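Sporozoite surface protein 2 (Plasmodium vivax, PDB 4HQO) serves as a sporozoite surface receptor in gliding motility, its von Willebrand factor A domain binding a metal ion and probably contributing to adhesion. Local coordinates at residues L23-S28 with P34-K39; M62-S67 with T91-T96. The protein carries 4 engineered substitutions. One frame throughout, in Å; residues are numbered along the deposited sequence.

Interaction 1 (L23-S28 with P34-K39). With MG (magnesium ion), chain E.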
loop_
_atom_site.group_PDB
_atom_site.type_symbol
_atom_site.label_atom_id
_atom_site.label_comp_id
_atom_site.label_asym_id
_atom_site.label_seq_id
_atom_site.Cartn_x
_atom_site.Cartn_y
_atom_site.Cartn_z
ATOM N N LEU A 23 9.167 -2.869 5.264
ATOM C CA LEU A 23 10.611 -3.059 5.263
ATOM C C LEU A 23 10.972 -4.128 6.286
ATOM O O LEU A 23 10.830 -3.913 7.496
ATOM C CB LEU A 23 11.313 -1.738 5.584
ATOM C CG LEU A 23 12.840 -1.672 5.598
ATOM C CD1 LEU A 23 13.432 -2.320 4.359
ATOM C CD2 LEU A 23 13.287 -0.215 5.699
ATOM N N LEU A 24 11.415 -5.282 5.793
ATOM C CA LEU A 24 11.707 -6.438 6.652
ATOM C C LEU A 24 13.221 -6.603 6.723
ATOM O O LEU A 24 13.875 -6.875 5.710
ATOM C CB LEU A 24 11.073 -7.706 6.086
ATOM C CG LEU A 24 9.599 -7.642 5.656
ATOM C CD1 LEU A 24 9.104 -9.023 5.163
ATOM C CD2 LEU A 24 8.730 -7.134 6.791
ATOM N N VAL A 25 13.776 -6.407 7.913
ATOM C CA VAL A 25 15.227 -6.339 8.067
ATOM C C VAL A 25 15.761 -7.558 8.822
ATOM O O VAL A 25 15.336 -7.850 9.943
ATOM C CB VAL A 25 15.669 -5.031 8.778
ATOM C CG1 VAL A 25 17.187 -4.969 8.887
ATOM C CG2 VAL A 25 15.138 -3.803 8.028
ATOM N N ASP A 26 16.672 -8.280 8.181
ATOM C CA ASP A 26 17.311 -9.455 8.779
ATOM C C ASP A 26 18.323 -8.996 9.838
ATOM O O ASP A 26 19.326 -8.369 9.500
ATOM C CB ASP A 26 18.035 -10.216 7.665
ATOM C CG ASP A 26 18.522 -11.600 8.083
ATOM O OD1 ASP A 26 18.782 -11.843 9.288
ATOM O OD2 ASP A 26 18.669 -12.442 7.166
ATOM N N GLY A 27 18.066 -9.300 11.112
ATOM C CA GLY A 27 19.002 -8.957 12.179
ATOM C C GLY A 27 19.637 -10.175 12.844
ATOM O O GLY A 27 20.061 -10.122 14.006
ATOM N N SER A 28 19.692 -11.284 12.107
ATOM C CA SER A 28 20.188 -12.553 12.631
ATOM C C SER A 28 21.712 -12.577 12.792
ATOM O O SER A 28 22.427 -11.720 12.273
ATOM C CB SER A 28 19.769 -13.700 11.711
ATOM O OG SER A 28 20.497 -13.681 10.491
ATOM N N PRO A 34 29.959 -6.502 12.174
ATOM C CA PRO A 34 30.667 -5.568 11.294
ATOM C C PRO A 34 29.846 -5.194 10.065
ATOM O O PRO A 34 29.868 -4.035 9.663
ATOM C CB PRO A 34 31.925 -6.345 10.893
ATOM C CG PRO A 34 32.133 -7.322 11.989
ATOM C CD PRO A 34 30.755 -7.722 12.419
ATOM N N ASN A 35 29.108 -6.147 9.505
ATOM C CA ASN A 35 28.268 -5.862 8.346
ATOM C C ASN A 35 27.087 -4.962 8.710
ATOM O O ASN A 35 26.703 -4.089 7.933
ATOM C CB ASN A 35 27.769 -7.163 7.705
ATOM C CG ASN A 35 27.168 -6.941 6.339
ATOM O OD1 ASN A 35 25.962 -6.731 6.211
ATOM N ND2 ASN A 35 28.007 -6.970 5.305
ATOM N N TRP A 36 26.514 -5.186 9.890
ATOM C CA TRP A 36 25.466 -4.325 10.433
ATOM C C TRP A 36 25.877 -2.835 10.385
ATOM O O TRP A 36 25.108 -1.972 9.961
ATOM C CB TRP A 36 25.156 -4.745 11.881
ATOM C CG TRP A 36 23.933 -4.101 12.462
ATOM C CD1 TRP A 36 23.892 -3.105 13.404
ATOM C CD2 TRP A 36 22.569 -4.394 12.133
ATOM N NE1 TRP A 36 22.586 -2.758 13.676
ATOM C CE2 TRP A 36 21.756 -3.546 12.911
ATOM C CE3 TRP A 36 21.955 -5.309 11.257
ATOM C CZ2 TRP A 36 20.367 -3.567 12.835
ATOM C CZ3 TRP A 36 20.575 -5.332 11.187
ATOM C CH2 TRP A 36 19.796 -4.467 11.968
ATOM N N ILE A 37 27.110 -2.549 10.782
ATOM C CA ILE A 37 27.574 -1.177 10.898
ATOM C C ILE A 37 28.026 -0.566 9.576
ATOM O O ILE A 37 27.733 0.601 9.285
ATOM C CB ILE A 37 28.734 -1.083 11.922
ATOM C CG1 ILE A 37 28.248 -1.509 13.312
ATOM C CG2 ILE A 37 29.326 0.323 11.953
ATOM C CD1 ILE A 37 27.042 -0.709 13.820
ATOM N N THR A 38 28.754 -1.343 8.782
ATOM C CA THR A 38 29.381 -0.803 7.573
ATOM C C THR A 38 28.511 -0.923 6.330
ATOM O O THR A 38 28.769 -0.270 5.325
ATOM C CB THR A 38 30.714 -1.504 7.269
ATOM O OG1 THR A 38 30.453 -2.879 6.964
ATOM C CG2 THR A 38 31.668 -1.404 8.463
ATOM N N LYS A 39 27.472 -1.737 6.425
ATOM C CA LYS A 39 26.648 -2.078 5.268
ATOM C C LYS A 39 25.144 -1.908 5.513
ATOM O O LYS A 39 24.456 -1.195 4.776
ATOM C CB LYS A 39 26.963 -3.515 4.802
ATOM C CG LYS A 39 25.888 -4.153 3.938
ATOM C CD LYS A 39 25.950 -3.673 2.503
ATOM C CE LYS A 39 25.005 -4.479 1.618
ATOM N NZ LYS A 39 25.135 -4.081 0.191
HETATM MG MG MG E . 20.757 -15.804 9.669
HETATM O O HOH W 1 19.911 -14.863 7.917
HETATM O O HOH W 2 20.877 -17.871 9.185
HETATM O O HOH W 3 21.741 -16.529 11.477
#

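Interaction 2 (M62-S67 with T91-T96). Engineered in segment 62-67: Ser67 (natural residue Asn).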
loop_
_atom_site.group_PDB
_atom_site.type_symbol
_atom_site.label_atom_id
_atom_site.label_comp_id
_atom_site.label_asym_id
_atom_site.label_seq_id
_atom_site.Cartn_x
_atom_site.Cartn_y
_atom_site.Cartn_z
ATOM N N MET A 62 7.979 -1.355 9.476
ATOM C CA MET A 62 9.317 -1.919 9.623
ATOM C C MET A 62 9.356 -3.027 10.653
ATOM O O MET A 62 8.825 -2.889 11.755
ATOM C CB MET A 62 10.335 -0.834 9.952
ATOM C CG MET A 62 11.793 -1.289 9.927
ATOM S SD MET A 62 12.865 0.119 10.386
ATOM C CE MET A 62 14.412 -0.372 9.643
ATOM N N ASN A 63 9.980 -4.137 10.269
ATOM C CA ASN A 63 10.101 -5.302 11.132
ATOM C C ASN A 63 11.540 -5.779 11.149
ATOM O O ASN A 63 12.200 -5.863 10.102
ATOM C CB ASN A 63 9.206 -6.448 10.627
ATOM C CG ASN A 63 8.979 -7.516 11.675
ATOM O OD1 ASN A 63 9.887 -8.288 12.004
ATOM N ND2 ASN A 63 7.762 -7.572 12.205
ATOM N N LEU A 64 12.012 -6.118 12.338
ATOM C CA LEU A 64 13.341 -6.678 12.509
ATOM C C LEU A 64 13.202 -8.166 12.825
ATOM O O LEU A 64 12.577 -8.541 13.824
ATOM C CB LEU A 64 14.041 -5.980 13.673
ATOM C CG LEU A 64 15.472 -6.437 13.981
ATOM C CD1 LEU A 64 16.408 -6.012 12.864
ATOM C CD2 LEU A 64 15.925 -5.843 15.293
ATOM N N PHE A 65 13.772 -9.030 11.994
ATOM C CA PHE A 65 13.651 -10.457 12.282
ATOM C C PHE A 65 14.986 -11.151 12.547
ATOM O O PHE A 65 16.000 -10.868 11.916
ATOM C CB PHE A 65 12.841 -11.190 11.210
ATOM C CG PHE A 65 13.462 -11.176 9.836
ATOM C CD1 PHE A 65 13.225 -10.121 8.958
ATOM C CD2 PHE A 65 14.249 -12.239 9.408
ATOM C CE1 PHE A 65 13.779 -10.118 7.680
ATOM C CE2 PHE A 65 14.809 -12.250 8.127
ATOM C CZ PHE A 65 14.569 -11.186 7.261
ATOM N N GLY A 66 14.966 -12.051 13.518
ATOM C CA GLY A 66 16.147 -12.770 13.939
ATOM C C GLY A 66 15.633 -14.020 14.601
ATOM O O GLY A 66 14.843 -14.733 13.993
ATOM N N SER A 67 16.058 -14.279 15.837
ATOM C CA SER A 67 15.523 -15.405 16.605
ATOM C C SER A 67 14.035 -15.206 16.820
ATOM O O SER A 67 13.263 -16.162 16.881
ATOM C CB SER A 67 16.219 -15.522 17.971
ATOM O OG SER A 67 17.485 -16.140 17.846
ATOM N N THR A 91 18.758 4.968 13.698
ATOM C CA THR A 91 19.843 5.398 14.586
ATOM C C THR A 91 19.860 4.574 15.871
ATOM O O THR A 91 20.916 4.177 16.362
ATOM C CB THR A 91 19.751 6.886 14.923
ATOM O OG1 THR A 91 19.982 7.650 13.735
ATOM C CG2 THR A 91 20.808 7.279 15.997
ATOM N N GLU A 92 18.669 4.309 16.389
ATOM C CA GLU A 92 18.479 3.463 17.552
ATOM C C GLU A 92 18.994 2.053 17.276
ATOM O O GLU A 92 19.581 1.416 18.146
ATOM C CB GLU A 92 16.991 3.418 17.880
ATOM C CG GLU A 92 16.657 3.379 19.346
ATOM C CD GLU A 92 15.163 3.415 19.587
ATOM O OE1 GLU A 92 14.462 4.184 18.887
ATOM O OE2 GLU A 92 14.691 2.665 20.468
ATOM N N LEU A 93 18.774 1.567 16.059
ATOM C CA LEU A 93 19.260 0.245 15.675
ATOM C C LEU A 93 20.775 0.219 15.564
ATOM O O LEU A 93 21.416 -0.761 15.945
ATOM C CB LEU A 93 18.631 -0.218 14.351
ATOM C CG LEU A 93 17.144 -0.598 14.407
ATOM C CD1 LEU A 93 16.678 -1.024 13.036
ATOM C CD2 LEU A 93 16.869 -1.705 15.413
ATOM N N ARG A 94 21.350 1.299 15.041
ATOM C CA ARG A 94 22.800 1.382 14.924
ATOM C C ARG A 94 23.458 1.355 16.304
ATOM O O ARG A 94 24.501 0.728 16.510
ATOM C CB ARG A 94 23.217 2.656 14.190
ATOM C CG ARG A 94 24.732 2.764 14.030
ATOM C CD ARG A 94 25.173 4.083 13.413
ATOM N NE ARG A 94 24.644 5.247 14.116
ATOM C CZ ARG A 94 25.230 5.824 15.164
ATOM N NH1 ARG A 94 26.359 5.335 15.656
ATOM N NH2 ARG A 94 24.682 6.888 15.728
ATOM N N LYS A 95 22.839 2.042 17.251
ATOM C CA LYS A 95 23.464 2.259 18.548
ATOM C C LYS A 95 23.269 1.105 19.523
ATOM O O LYS A 95 24.127 0.855 20.350
ATOM C CB LYS A 95 22.927 3.537 19.187
ATOM C CG LYS A 95 23.284 4.824 18.473
ATOM C CD LYS A 95 22.974 6.021 19.365
ATOM C CE LYS A 95 23.263 7.342 18.673
ATOM N NZ LYS A 95 22.820 8.513 19.486
ATOM N N THR A 96 22.135 0.413 19.437
ATOM C CA THR A 96 21.727 -0.464 20.527
ATOM C C THR A 96 21.402 -1.909 20.126
ATOM O O THR A 96 21.133 -2.738 20.986
ATOM C CB THR A 96 20.507 0.106 21.273
ATOM O OG1 THR A 96 19.368 0.083 20.411
ATOM C CG2 THR A 96 20.767 1.543 21.734
#

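Interaction 1 (L23-S28 with P34-K39)
Trp36 of helix 33-49 packs against Val25, Asp26 and Gly27 where strand 19-26 runs out into a loop, a buried strand-to-helix contact within a beta-alpha-beta unit of the von Willebrand factor A domain. With CG anti to the backbone N (chi1 -170°), the indole swings its six-membered ring toward the strand end. Val25 CG1 lies 4.1 Å from Trp36 CH2, the two side chains crossing at about a right angle, while the backbone O of Asp26 comes to the ring edge, 3.7 Å from Trp36 CZ3. Gly27 rests its CA 4.1 Å from the same CZ3. A broad, rigid indole suits such a place, and Tyr97 meets it edge-to-face.

Asp26 and Gly27 also begin the DxSxS sequence of a metal-ion-dependent adhesion site, which continues through Ser28 and Ser30. Ser28 OG binds magnesium at 2.3 Å, alongside Ser30, Thr103 and water. Asp26 works from the second shell: its OD1 accepts from Ser28 N (3.0 Å), forming an Asx turn, and from Ser28 OG (2.8 Å), while OD2 lies within hydrogen-bonding distance of metal-bound water 1 and is hydrogen-bonded to Thr133. The chemistry implies a division of labour: Trp36 packing probably helps to position the strand end, while the two Asp26 OD1 bonds probably orient the Ser28 hydroxyl oxygen toward the metal.

Interaction 2 (M62-S67 with T91-T96)
Leu93, on the last turn of helix 83-96, meets Met62 and Leu64 of strand 58-65 in a buried contact made entirely of apolar side chains. Met62 and Leu93 reach toward each other tip to tip, Met62 CE standing 4.1 Å from Leu93 CD1. The methionine spans the gap because its chain is extended beyond CG, with CG itself anti to the backbone N (chi1 -172°); a long, unbranched thioether suits this bridging task. Leu64 adds the second touch, its CD2 lying 4.2 Å from Leu93 CD2. The forked end of Leu93 thus serves both strand residues, one methyl for each, through dispersion and the exclusion of water.

No hydrogen bond crosses between the two segments. Within the helix, Glu92 O accepts from Thr96 N (3.0 Å) and Thr96 OG1 (2.6 Å), which approach from opposite faces of its carbonyl plane, the hydroxyl tilted 32° from it. A threonine hydroxyl can fold back in this way at the final helical turn. The Glu92 carboxylate forms a salt bridge with Lys89 one turn earlier.

Alternation along the strand decides what faces where: Met62 and Leu64 turn toward helix 83-96, whereas Asn63 and Phe65 pack against helix 105-117 across the sheet. Edge strand 69-73 runs antiparallel alongside and supplies Leu72 to both Leu64 and Leu93, and Met62 also touches Val25 of strand 19-26.

Interactions 1 and 2 lie side by side on one sheet, their centres 8 Å apart, since strands 19-26 and 58-65 are parallel neighbours. Probable backbone hydrogen bonds join them: Val25 N to Asn63 O at 2.8 Å and Gly27 N to Phe65 O at 2.7 Å. The helices are tied as well, because Trp36 NE1 donates to the backbone O of Leu93 and the Trp36 ring touches Leu64. Interaction 1 contains Ser28 of the magnesium site; in interaction 2 the Leu64 side chain stays about 11 Å from the ion and about 8 Å from the Ser28 side chain, making this a neighbouring hydrophobic layer without a metal ligand.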